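Local coordinates for ABC-type transport auxiliary lipoprotein component domain-containing protein (Xanthomonas campestris pv. campestris, PDB 2IQI) that is of unknown function but probably serves as the auxiliary lipoprotein component of an ABC-type transport system, at residues P23-V28 with V169-V174. Residues are numbered along the deposited sequence; the frame is centred on the assembly and turned at random.
Sequences PAWPQV and VTTELV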
loop_
_atom_site.group_PDB
_atom_site.type_symbol
_atom_site.label_atom_id
_atom_site.label_comp_id
_atom_site.label_asym_id
_atom_site.label_seq_id
_atom_site.Cartn_x
_atom_site.Cartn_y
_atom_site.Cartn_z
ATOM N N PRO A 23 -12.668 11.485 -10.011
ATOM C CA PRO A 23 -13.043 12.064 -11.294
ATOM C C PRO A 23 -11.945 12.832 -11.954
ATOM O O PRO A 23 -12.029 13.066 -13.134
ATOM C CB PRO A 23 -14.202 13.008 -10.937
ATOM C CG PRO A 23 -14.804 12.368 -9.743
ATOM C CD PRO A 23 -13.555 11.992 -8.950
ATOM N N ALA A 24 -10.896 13.184 -11.236
ATOM C CA ALA A 24 -9.827 13.904 -11.891
ATOM C C ALA A 24 -8.642 13.048 -12.326
ATOM O O ALA A 24 -7.598 13.593 -12.760
ATOM C CB ALA A 24 -9.371 15.062 -11.020
ATOM N N TRP A 25 -8.760 11.731 -12.192
ATOM C CA TRP A 25 -7.692 10.880 -12.664
ATOM C C TRP A 25 -7.842 10.766 -14.172
ATOM O O TRP A 25 -8.945 10.481 -14.663
ATOM C CB TRP A 25 -7.740 9.488 -12.038
ATOM C CG TRP A 25 -7.455 9.416 -10.540
ATOM C CD1 TRP A 25 -6.829 10.353 -9.768
ATOM C CD2 TRP A 25 -7.747 8.316 -9.663
ATOM N NE1 TRP A 25 -6.741 9.923 -8.478
ATOM C CE2 TRP A 25 -7.293 8.677 -8.379
ATOM C CE3 TRP A 25 -8.342 7.059 -9.843
ATOM C CZ2 TRP A 25 -7.442 7.845 -7.269
ATOM C CZ3 TRP A 25 -8.486 6.227 -8.727
ATOM C CH2 TRP A 25 -8.044 6.631 -7.460
ATOM N N PRO A 26 -6.730 10.932 -14.920
ATOM C CA PRO A 26 -6.812 10.733 -16.358
ATOM C C PRO A 26 -7.252 9.306 -16.659
ATOM O O PRO A 26 -6.854 8.348 -15.943
ATOM C CB PRO A 26 -5.367 10.926 -16.830
ATOM C CG PRO A 26 -4.551 10.669 -15.642
ATOM C CD PRO A 26 -5.354 11.198 -14.493
ATOM N N GLN A 27 -8.107 9.191 -17.682
ATOM C CA GLN A 27 -8.389 7.931 -18.352
ATOM C C GLN A 27 -7.259 7.683 -19.325
ATOM O O GLN A 27 -7.042 8.493 -20.212
ATOM C CB GLN A 27 -9.707 8.010 -19.090
ATOM C CG GLN A 27 -10.174 6.652 -19.562
ATOM C CD GLN A 27 -11.687 6.522 -19.558
ATOM O OE1 GLN A 27 -12.412 7.431 -20.004
ATOM N NE2 GLN A 27 -12.177 5.388 -19.046
ATOM N N VAL A 28 -6.515 6.595 -19.145
ATOM C CA VAL A 28 -5.310 6.378 -19.936
ATOM C C VAL A 28 -5.480 5.229 -20.930
ATOM O O VAL A 28 -6.541 4.611 -20.998
ATOM C CB VAL A 28 -4.042 6.133 -19.070
ATOM C CG1 VAL A 28 -3.824 7.274 -18.062
ATOM C CG2 VAL A 28 -4.108 4.785 -18.401
ATOM N N VAL A 169 -3.454 4.947 1.511
ATOM C CA VAL A 169 -2.190 4.873 0.745
ATOM C C VAL A 169 -2.429 4.369 -0.670
ATOM O O VAL A 169 -1.821 4.890 -1.600
ATOM C CB VAL A 169 -0.982 4.122 1.482
ATOM C CG1 VAL A 169 -1.043 2.608 1.374
ATOM C CG2 VAL A 169 0.357 4.615 0.972
ATOM N N THR A 170 -3.321 3.379 -0.829
ATOM C CA THR A 170 -3.638 2.805 -2.133
ATOM C C THR A 170 -4.251 3.912 -2.995
ATOM O O THR A 170 -3.956 4.008 -4.176
ATOM C CB THR A 170 -4.642 1.619 -2.015
ATOM O OG1 THR A 170 -4.084 0.593 -1.196
ATOM C CG2 THR A 170 -4.998 1.023 -3.355
ATOM N N THR A 171 -5.095 4.757 -2.399
ATOM C CA THR A 171 -5.748 5.843 -3.148
ATOM C C THR A 171 -4.682 6.835 -3.644
ATOM O O THR A 171 -4.777 7.409 -4.750
ATOM C CB THR A 171 -6.807 6.572 -2.287
ATOM O OG1 THR A 171 -7.836 5.653 -1.926
ATOM C CG2 THR A 171 -7.433 7.647 -3.043
ATOM N N GLU A 172 -3.668 7.051 -2.820
ATOM C CA GLU A 172 -2.636 7.991 -3.189
ATOM C C GLU A 172 -1.745 7.367 -4.266
ATOM O O GLU A 172 -1.201 8.073 -5.105
ATOM C CB GLU A 172 -1.840 8.439 -1.950
ATOM C CG GLU A 172 -2.577 9.434 -1.039
ATOM C CD GLU A 172 -1.834 9.759 0.317
ATOM O OE1 GLU A 172 -0.561 9.655 0.431
ATOM O OE2 GLU A 172 -2.562 10.153 1.281
ATOM N N LEU A 173 -1.609 6.049 -4.246
ATOM C CA LEU A 173 -0.717 5.383 -5.186
ATOM C C LEU A 173 -1.309 5.362 -6.580
ATOM O O LEU A 173 -0.675 5.747 -7.553
ATOM C CB LEU A 173 -0.473 3.948 -4.759
ATOM C CG LEU A 173 0.685 3.742 -3.818
ATOM C CD1 LEU A 173 0.646 2.342 -3.148
ATOM C CD2 LEU A 173 1.883 3.925 -4.724
ATOM N N VAL A 174 -2.537 4.890 -6.643
ATOM C CA VAL A 174 -3.241 4.772 -7.861
ATOM C C VAL A 174 -3.260 6.104 -8.608
ATOM O O VAL A 174 -3.013 6.145 -9.828
ATOM C CB VAL A 174 -4.627 4.234 -7.585
ATOM C CG1 VAL A 174 -5.557 4.492 -8.756
ATOM C CG2 VAL A 174 -4.537 2.743 -7.319
#
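The indole of Trp-25 lies with one face of its six-membered ring over a methyl group of Val-174. CG1 of Val-174 sits 3.8 Å from the centroid of that ring and 28° off its normal, a CH-pi contact. The methyl is displaced from the middle of the ring toward the outer carbons: CG1 of Val-174 is 3.4 Å from CZ3 of Trp-25 and 3.5 Å from CH2. In Val-174, CG1 stands anti to the backbone N (chi1 162°), which brings this branch rather than CG2 under the indole. The two side chains cross at about a right angle. One helical turn back, Thr-171 meets the same ring near CZ2. The backbone O of Thr-171 comes obliquely to within 3.7 Å of Trp-25 CZ2, and Thr-171 CG2 lies 4.2 Å from the same carbon. The hydroxyl of Thr-171 is hydrogen-bonded to the carbonyl of Thr-167 in its own helix. Leu-178 and Ser-84 also touch the Trp-25 side chain, while Val-174 packs on Phe-81 of helix 69-82. Trp-25 thus joins the loop between strands 11-13 and 31-34 to the long helix 155-185, near where that helix rests on helix 69-82. The link between residues 23-28 and 169-174 is a small, mainly apolar one, a methyl on a ring face with a carbonyl O close by, and probably depends on dispersion and shape more than on directional polar bonds.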